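Long-range contacts in hypothetical protein (Rhodococcus sp., PDB 2OV9), which probably hydrolyses medium- and long-chain acyl-coenzyme A thioesters to free fatty acids and coenzyme A, as a hotdog-fold thioesterase of the THEM4/THEM5 family: residues V133-L138 / L158-H163; L168-T173 / I192-G197. All blocks are in the same frame, centred on the assembly; numbering follows the deposited sequence.

Interaction 1: V133-L138 / L158-H163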
ATOM      1  N   VAL B 133      -1.574  -4.404  -3.686  1.00 32.77           N
ATOM      2  CA  VAL B 133      -0.283  -4.320  -3.011  1.00 32.94           C
ATOM      3  C   VAL B 133       0.785  -4.780  -4.001  1.00 32.67           C
ATOM      4  O   VAL B 133       1.881  -4.197  -4.080  1.00 32.53           O
ATOM      5  CB  VAL B 133      -0.246  -5.195  -1.732  1.00 32.78           C
ATOM      6  CG1 VAL B 133       1.214  -5.442  -1.247  1.00 32.92           C
ATOM      7  CG2 VAL B 133      -1.097  -4.555  -0.628  1.00 32.11           C
ATOM      8  N   SER B 134       0.487  -5.842  -4.752  1.00 33.09           N
ATOM      9  CA  SER B 134       1.437  -6.299  -5.783  1.00 33.42           C
ATOM     10  C   SER B 134       1.741  -5.176  -6.766  1.00 33.83           C
ATOM     11  O   SER B 134       2.904  -4.953  -7.164  1.00 33.34           O
ATOM     12  CB  SER B 134       0.891  -7.528  -6.500  1.00 33.47           C
ATOM     13  OG  SER B 134       1.094  -8.662  -5.670  1.00 34.66           O
ATOM     14  N   ALA B 135       0.698  -4.448  -7.141  1.00 32.98           N
ATOM     15  CA  ALA B 135       0.849  -3.313  -8.050  1.00 33.33           C
ATOM     16  C   ALA B 135       1.704  -2.220  -7.400  1.00 34.12           C
ATOM     17  O   ALA B 135       2.579  -1.629  -8.070  1.00 32.44           O
ATOM     18  CB  ALA B 135      -0.554  -2.765  -8.471  1.00 32.97           C
ATOM     19  N   LEU B 136       1.464  -1.956  -6.100  1.00 34.45           N
ATOM     20  CA  LEU B 136       2.222  -0.913  -5.386  1.00 35.06           C
ATOM     21  C   LEU B 136       3.701  -1.283  -5.356  1.00 34.26           C
ATOM     22  O   LEU B 136       4.567  -0.445  -5.653  1.00 34.26           O
ATOM     23  CB  LEU B 136       1.698  -0.709  -3.952  1.00 34.46           C
ATOM     24  CG  LEU B 136       2.600  -0.060  -2.888  1.00 35.44           C
ATOM     25  CD1 LEU B 136       2.890   1.450  -3.120  1.00 36.22           C
ATOM     26  CD2 LEU B 136       1.955  -0.198  -1.530  1.00 36.18           C
ATOM     27  N   LEU B 137       4.003  -2.524  -4.977  1.00 34.45           N
ATOM     28  CA  LEU B 137       5.406  -2.953  -4.865  1.00 35.06           C
ATOM     29  C   LEU B 137       6.089  -2.845  -6.219  1.00 35.44           C
ATOM     30  O   LEU B 137       7.196  -2.300  -6.317  1.00 36.31           O
ATOM     31  CB  LEU B 137       5.537  -4.405  -4.341  1.00 35.79           C
ATOM     32  CG  LEU B 137       4.910  -4.756  -2.985  1.00 37.74           C
ATOM     33  CD1 LEU B 137       5.357  -6.142  -2.477  1.00 40.01           C
ATOM     34  CD2 LEU B 137       5.231  -3.696  -1.991  1.00 37.89           C
ATOM     35  N   LEU B 138       5.423  -3.343  -7.257  1.00 35.21           N
ATOM     36  CA  LEU B 138       6.009  -3.365  -8.625  1.00 34.91           C
ATOM     37  C   LEU B 138       6.208  -1.940  -9.158  1.00 35.06           C
ATOM     38  O   LEU B 138       7.237  -1.629  -9.750  1.00 34.70           O
ATOM     39  CB  LEU B 138       5.169  -4.216  -9.603  1.00 34.39           C
ATOM     40  CG  LEU B 138       5.417  -5.735  -9.450  1.00 34.73           C
ATOM     41  CD1 LEU B 138       4.391  -6.529 -10.216  1.00 33.92           C
ATOM     42  CD2 LEU B 138       6.797  -6.105  -9.937  1.00 35.55           C
ATOM     43  N   LEU B 158       0.878   2.233 -16.008  1.00 38.06           N
ATOM     44  CA  LEU B 158       1.343   0.984 -15.433  1.00 39.40           C
ATOM     45  C   LEU B 158       0.356  -0.054 -15.939  1.00 38.50           C
ATOM     46  O   LEU B 158      -0.854   0.157 -15.857  1.00 38.37           O
ATOM     47  CB  LEU B 158       1.311   1.084 -13.903  1.00 39.07           C
ATOM     48  CG  LEU B 158       2.088   0.142 -12.997  1.00 42.66           C
ATOM     49  CD1 LEU B 158       3.554   0.580 -12.915  1.00 44.68           C
ATOM     50  CD2 LEU B 158       1.416   0.118 -11.593  1.00 41.77           C
ATOM     51  N   SER B 159       0.860  -1.142 -16.508  1.00 37.89           N
ATOM     52  CA  SER B 159       0.010  -2.261 -16.909  1.00 37.41           C
ATOM     53  C   SER B 159       0.417  -3.496 -16.155  1.00 36.79           C
ATOM     54  O   SER B 159       1.478  -4.044 -16.434  1.00 36.19           O
ATOM     55  CB  SER B 159       0.155  -2.529 -18.394  1.00 37.75           C
ATOM     56  OG  SER B 159      -0.165  -1.343 -19.100  1.00 40.77           O
ATOM     57  N   THR B 160      -0.427  -3.939 -15.220  1.00 35.33           N
ATOM     58  CA  THR B 160      -0.090  -5.081 -14.371  1.00 34.92           C
ATOM     59  C   THR B 160      -0.930  -6.283 -14.738  1.00 34.52           C
ATOM     60  O   THR B 160      -2.145  -6.182 -14.852  1.00 34.25           O
ATOM     61  CB  THR B 160      -0.285  -4.718 -12.875  1.00 35.07           C
ATOM     62  OG1 THR B 160       0.238  -3.397 -12.651  1.00 36.84           O
ATOM     63  CG2 THR B 160       0.436  -5.708 -11.971  1.00 35.05           C
ATOM     64  N   ARG B 161      -0.266  -7.422 -14.924  1.00 34.15           N
ATOM     65  CA  ARG B 161      -0.917  -8.662 -15.316  1.00 34.12           C
ATOM     66  C   ARG B 161      -0.731  -9.695 -14.210  1.00 33.98           C
ATOM     67  O   ARG B 161       0.359  -9.833 -13.667  1.00 33.57           O
ATOM     68  CB  ARG B 161      -0.318  -9.175 -16.645  1.00 33.84           C
ATOM     69  CG  ARG B 161      -0.756  -8.363 -17.873  1.00 35.64           C
ATOM     70  CD  ARG B 161      -0.503  -9.089 -19.222  1.00 36.08           C
ATOM     71  NE  ARG B 161      -1.180 -10.388 -19.308  1.00 40.06           N
ATOM     72  CZ  ARG B 161      -0.609 -11.529 -19.693  1.00 42.82           C
ATOM     73  NH1 ARG B 161       0.671 -11.570 -20.085  1.00 40.89           N
ATOM     74  NH2 ARG B 161      -1.342 -12.641 -19.716  1.00 45.13           N
ATOM     75  N   TYR B 162      -1.797 -10.432 -13.910  1.00 33.43           N
ATOM     76  CA  TYR B 162      -1.824 -11.358 -12.803  1.00 33.42           C
ATOM     77  C   TYR B 162      -1.946 -12.773 -13.332  1.00 34.14           C
ATOM     78  O   TYR B 162      -2.948 -13.124 -13.955  1.00 33.79           O
ATOM     79  CB  TYR B 162      -3.002 -11.010 -11.872  1.00 33.33           C
ATOM     80  CG  TYR B 162      -2.840  -9.639 -11.253  1.00 34.46           C
ATOM     81  CD1 TYR B 162      -2.254  -9.486  -9.990  1.00 34.82           C
ATOM     82  CD2 TYR B 162      -3.233  -8.494 -11.939  1.00 33.55           C
ATOM     83  CE1 TYR B 162      -2.086  -8.204  -9.431  1.00 35.61           C
ATOM     84  CE2 TYR B 162      -3.056  -7.219 -11.391  1.00 35.37           C
ATOM     85  CZ  TYR B 162      -2.496  -7.094 -10.127  1.00 36.14           C
ATOM     86  OH  TYR B 162      -2.321  -5.836  -9.590  1.00 36.86           O
ATOM     87  N   HIS B 163      -0.939 -13.582 -13.045  1.00 34.50           N
ATOM     88  CA  HIS B 163      -0.780 -14.884 -13.673  1.00 35.82           C
ATOM     89  C   HIS B 163      -1.138 -16.033 -12.747  1.00 36.53           C
ATOM     90  O   HIS B 163      -1.769 -17.001 -13.171  1.00 36.10           O
ATOM     91  CB  HIS B 163       0.670 -15.030 -14.157  1.00 35.66           C
ATOM     92  CG  HIS B 163       1.133 -13.897 -15.025  1.00 36.99           C
ATOM     93  ND1 HIS B 163       0.875 -13.849 -16.379  1.00 39.32           N
ATOM     94  CD2 HIS B 163       1.800 -12.756 -14.730  1.00 35.35           C
ATOM     95  CE1 HIS B 163       1.373 -12.730 -16.881  1.00 39.89           C
ATOM     96  NE2 HIS B 163       1.952 -12.055 -15.907  1.00 37.50           N
TER
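Ala-135 of helix 131-148 meets both Tyr-162 and Leu-158 of strand 154-162, an example of how a small side chain may let a helix settle closely onto a sheet. Its CB heads for the strand and meets the phenol oxygen of Tyr-162, with CB and OH 3.7 Å apart, while the CA atoms of Ala-135 and Thr-160 come within 6.6 Å of each other. In the tyrosine, CG anti to the carbonyl carbon (chi1 -63°) turns the ring from the strand toward the helix, where CE1 passes 4.2 Å from Ser-134 CB at an oblique slant. Leu-158 approaches Ala-135 from the other end of the strand segment, with CD2 4.1 Å from the Ala-135 carbonyl O. Between these two side chains stands Thr-160, whose CG2 is 4.4 Å from Leu-138 CD1. On the adjoining strand 199-208, Thr-160 touches Val-201 and Leu-158 touches Val-203; the other edge of strand 154-162 pairs with a strand of the second subunit. The axes of 133-138 and 158-162 come within 9.7 Å, their N-to-C directions 131° apart. A helix packed against a curved antiparallel sheet is the hallmark of the hotdog fold. Contact across the two segments is thus by van der Waals packing, and the tyrosine hydroxyl, one of several polar groups here, finds its hydrogen-bond partner in Gly-131 O at the start of the helix.

Interaction 2: L168-T173 / I192-G197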
ATOM      1  N   LEU B 168       0.927 -14.968   0.745  1.00 32.12           N
ATOM      2  CA  LEU B 168       1.517 -14.395   1.944  1.00 31.95           C
ATOM      3  C   LEU B 168       2.417 -15.450   2.580  1.00 32.54           C
ATOM      4  O   LEU B 168       2.314 -16.644   2.255  1.00 31.19           O
ATOM      5  CB  LEU B 168       0.401 -14.013   2.932  1.00 31.95           C
ATOM      6  CG  LEU B 168      -0.621 -12.939   2.519  1.00 32.98           C
ATOM      7  CD1 LEU B 168      -1.715 -12.870   3.553  1.00 33.04           C
ATOM      8  CD2 LEU B 168       0.094 -11.586   2.359  1.00 28.80           C
ATOM      9  N   PHE B 169       3.278 -15.012   3.501  1.00 33.17           N
ATOM     10  CA  PHE B 169       4.073 -15.896   4.368  1.00 35.24           C
ATOM     11  C   PHE B 169       5.179 -16.700   3.682  1.00 35.46           C
ATOM     12  O   PHE B 169       5.677 -17.683   4.242  1.00 36.15           O
ATOM     13  CB  PHE B 169       3.178 -16.854   5.176  1.00 35.38           C
ATOM     14  CG  PHE B 169       1.870 -16.245   5.625  1.00 37.52           C
ATOM     15  CD1 PHE B 169       1.847 -15.055   6.366  1.00 39.19           C
ATOM     16  CD2 PHE B 169       0.670 -16.864   5.309  1.00 37.86           C
ATOM     17  CE1 PHE B 169       0.630 -14.484   6.765  1.00 40.32           C
ATOM     18  CE2 PHE B 169      -0.570 -16.309   5.714  1.00 40.69           C
ATOM     19  CZ  PHE B 169      -0.583 -15.114   6.450  1.00 39.92           C
ATOM     20  N   GLU B 170       5.530 -16.331   2.460  1.00 35.90           N
ATOM     21  CA  GLU B 170       6.648 -16.996   1.799  1.00 36.76           C
ATOM     22  C   GLU B 170       7.427 -15.994   0.968  1.00 36.10           C
ATOM     23  O   GLU B 170       6.898 -14.946   0.629  1.00 34.64           O
ATOM     24  CB  GLU B 170       6.180 -18.195   0.970  1.00 38.03           C
ATOM     25  CG  GLU B 170       5.618 -17.866  -0.374  1.00 41.71           C
ATOM     26  CD  GLU B 170       5.005 -19.103  -1.034  1.00 46.37           C
ATOM     27  OE1 GLU B 170       4.182 -19.781  -0.381  1.00 46.62           O
ATOM     28  OE2 GLU B 170       5.341 -19.394  -2.204  1.00 47.85           O
ATOM     29  N   PRO B 171       8.697 -16.311   0.669  1.00 35.95           N
ATOM     30  CA  PRO B 171       9.576 -15.366  -0.010  1.00 35.72           C
ATOM     31  C   PRO B 171       9.130 -15.090  -1.450  1.00 35.70           C
ATOM     32  O   PRO B 171       8.984 -16.020  -2.253  1.00 35.32           O
ATOM     33  CB  PRO B 171      10.953 -16.065   0.023  1.00 35.08           C
ATOM     34  CG  PRO B 171      10.810 -17.212   0.938  1.00 35.85           C
ATOM     35  CD  PRO B 171       9.386 -17.589   0.985  1.00 35.92           C
ATOM     36  N   LEU B 172       8.875 -13.818  -1.752  1.00 35.36           N
ATOM     37  CA  LEU B 172       8.560 -13.369  -3.113  1.00 36.11           C
ATOM     38  C   LEU B 172       9.712 -12.538  -3.701  1.00 36.90           C
ATOM     39  O   LEU B 172      10.166 -11.592  -3.075  1.00 36.19           O
ATOM     40  CB  LEU B 172       7.308 -12.463  -3.080  1.00 37.03           C
ATOM     41  CG  LEU B 172       6.070 -13.033  -2.373  1.00 36.55           C
ATOM     42  CD1 LEU B 172       4.969 -11.971  -2.280  1.00 37.69           C
ATOM     43  CD2 LEU B 172       5.547 -14.329  -3.033  1.00 35.52           C
ATOM     44  N   THR B 173      10.169 -12.884  -4.907  1.00 36.46           N
ATOM     45  CA  THR B 173      11.256 -12.153  -5.530  1.00 35.90           C
ATOM     46  C   THR B 173      10.677 -11.074  -6.390  1.00 36.27           C
ATOM     47  O   THR B 173       9.935 -11.372  -7.324  1.00 36.08           O
ATOM     48  CB  THR B 173      12.087 -13.067  -6.443  1.00 35.90           C
ATOM     49  OG1 THR B 173      12.506 -14.216  -5.693  1.00 35.02           O
ATOM     50  CG2 THR B 173      13.323 -12.304  -6.996  1.00 35.23           C
ATOM     51  N   ILE B 192       6.942 -10.343 -10.079  1.00 34.42           N
ATOM     52  CA  ILE B 192       7.024 -10.902  -8.734  1.00 33.80           C
ATOM     53  C   ILE B 192       6.975 -12.392  -8.979  1.00 33.37           C
ATOM     54  O   ILE B 192       6.042 -12.867  -9.636  1.00 32.34           O
ATOM     55  CB  ILE B 192       5.773 -10.545  -7.884  1.00 33.48           C
ATOM     56  CG1 ILE B 192       5.764  -9.055  -7.561  1.00 33.78           C
ATOM     57  CG2 ILE B 192       5.736 -11.377  -6.586  1.00 32.53           C
ATOM     58  CD1 ILE B 192       4.526  -8.525  -6.794  1.00 35.37           C
ATOM     59  N   ARG B 193       7.950 -13.124  -8.442  1.00 33.55           N
ATOM     60  CA  ARG B 193       7.968 -14.581  -8.578  1.00 33.66           C
ATOM     61  C   ARG B 193       7.989 -15.282  -7.232  1.00 34.94           C
ATOM     62  O   ARG B 193       8.499 -14.748  -6.249  1.00 36.21           O
ATOM     63  CB  ARG B 193       9.215 -15.019  -9.359  1.00 33.81           C
ATOM     64  CG  ARG B 193       9.239 -14.509 -10.783  1.00 33.99           C
ATOM     65  CD  ARG B 193      10.560 -14.774 -11.506  1.00 35.54           C
ATOM     66  NE  ARG B 193      10.499 -14.060 -12.788  1.00 40.65           N
ATOM     67  CZ  ARG B 193      10.393 -14.650 -13.976  1.00 42.44           C
ATOM     68  NH1 ARG B 193      10.376 -15.976 -14.073  1.00 45.07           N
ATOM     69  NH2 ARG B 193      10.313 -13.914 -15.077  1.00 43.19           N
ATOM     70  N   THR B 194       7.498 -16.514  -7.186  1.00 35.48           N
ATOM     71  CA  THR B 194       7.732 -17.321  -6.000  1.00 35.72           C
ATOM     72  C   THR B 194       9.139 -17.912  -6.055  1.00 35.79           C
ATOM     73  O   THR B 194       9.859 -17.769  -7.059  1.00 35.44           O
ATOM     74  CB  THR B 194       6.654 -18.411  -5.825  1.00 36.65           C
ATOM     75  OG1 THR B 194       6.453 -19.108  -7.063  1.00 36.63           O
ATOM     76  CG2 THR B 194       5.341 -17.770  -5.353  1.00 36.48           C
ATOM     77  N   ALA B 195       9.536 -18.578  -4.970  1.00 35.28           N
ATOM     78  CA  ALA B 195      10.873 -19.147  -4.851  1.00 35.09           C
ATOM     79  C   ALA B 195      11.207 -20.161  -5.952  1.00 35.05           C
ATOM     80  O   ALA B 195      12.369 -20.315  -6.319  1.00 35.33           O
ATOM     81  CB  ALA B 195      11.040 -19.789  -3.453  1.00 34.85           C
ATOM     82  N   ASP B 196      10.202 -20.862  -6.474  1.00 34.28           N
ATOM     83  CA  ASP B 196      10.415 -21.784  -7.606  1.00 33.75           C
ATOM     84  C   ASP B 196      10.589 -21.047  -8.957  1.00 33.29           C
ATOM     85  O   ASP B 196      10.872 -21.656  -9.991  1.00 32.98           O
ATOM     86  CB  ASP B 196       9.272 -22.809  -7.689  1.00 32.99           C
ATOM     87  CG  ASP B 196       7.915 -22.153  -7.941  1.00 34.13           C
ATOM     88  OD1 ASP B 196       7.859 -20.916  -8.056  1.00 32.64           O
ATOM     89  OD2 ASP B 196       6.902 -22.876  -8.037  1.00 32.25           O
ATOM     90  N   GLY B 197      10.431 -19.737  -8.951  1.00 33.29           N
ATOM     91  CA  GLY B 197      10.726 -18.982 -10.143  1.00 33.22           C
ATOM     92  C   GLY B 197       9.474 -18.631 -10.925  1.00 34.05           C
ATOM     93  O   GLY B 197       9.528 -17.776 -11.813  1.00 33.70           O
TER
HETATM   94  O   HOH W   1       8.059 -18.361  -2.587  1.00 31.21           O
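Thr-173 and Arg-193 form an antiparallel hydrogen-bonded pair, a compact example of backbone pairing that leaves the side chains to finish the contact. Thr-173 N donates to Arg-193 O at 2.8 Å, and Arg-193 N returns a bond to Thr-173 O at 2.9 Å. Ile-192 sets CG2 anti to its backbone N, which brings this methyl 4.0 Å from Leu-172 CB. Leu-172 also sends CD2 to the CG2 methyl of Thr-194. Thr-194 CG2 also lies 3.5 Å from Glu-170 OE2; the glutamate reaches it with CG between the backbone N and the carbonyl carbon (chi1 80°) and an extended chain beyond. One water joins Glu-170 OE2, Pro-171 O and Ala-195 N, bridging the strands where their direct pairing gives way. Asp-196 OD1 accepts a hydrogen bond from Gln-198 N. Arg-193 NH1 donates to Gly-197 O at 3.0 Å, while NH2 makes a salt bridge to Asp-191. A type I turn from Thr-194 to Gly-197 then leads toward strand 199-208. This is the open end of the hairpin of strands 171-182 and 185-194, part of the antiparallel hotdog sheet.

Interaction 1 is a buried helix-on-sheet contact, whereas interaction 2 joins two neighbouring strands of the same sheet and is only partly buried, ending in an exposed turn. Their chemistry follows: van der Waals packing prevails in the first, while backbone bonds, a bridging water and polar turn contacts serve the second. They meet at Ile-192, whose CD1 lies 3.6 Å from Ser-134 OG and whose CG1 lies 3.8 Å from Leu-138 CG, so helix 131-148 rests on both strand 154-162 and the hairpin. Strand 199-208 lies between strands 185-194 and 154-162. Only interaction 1 borders the second subunit, into which the sheet runs on.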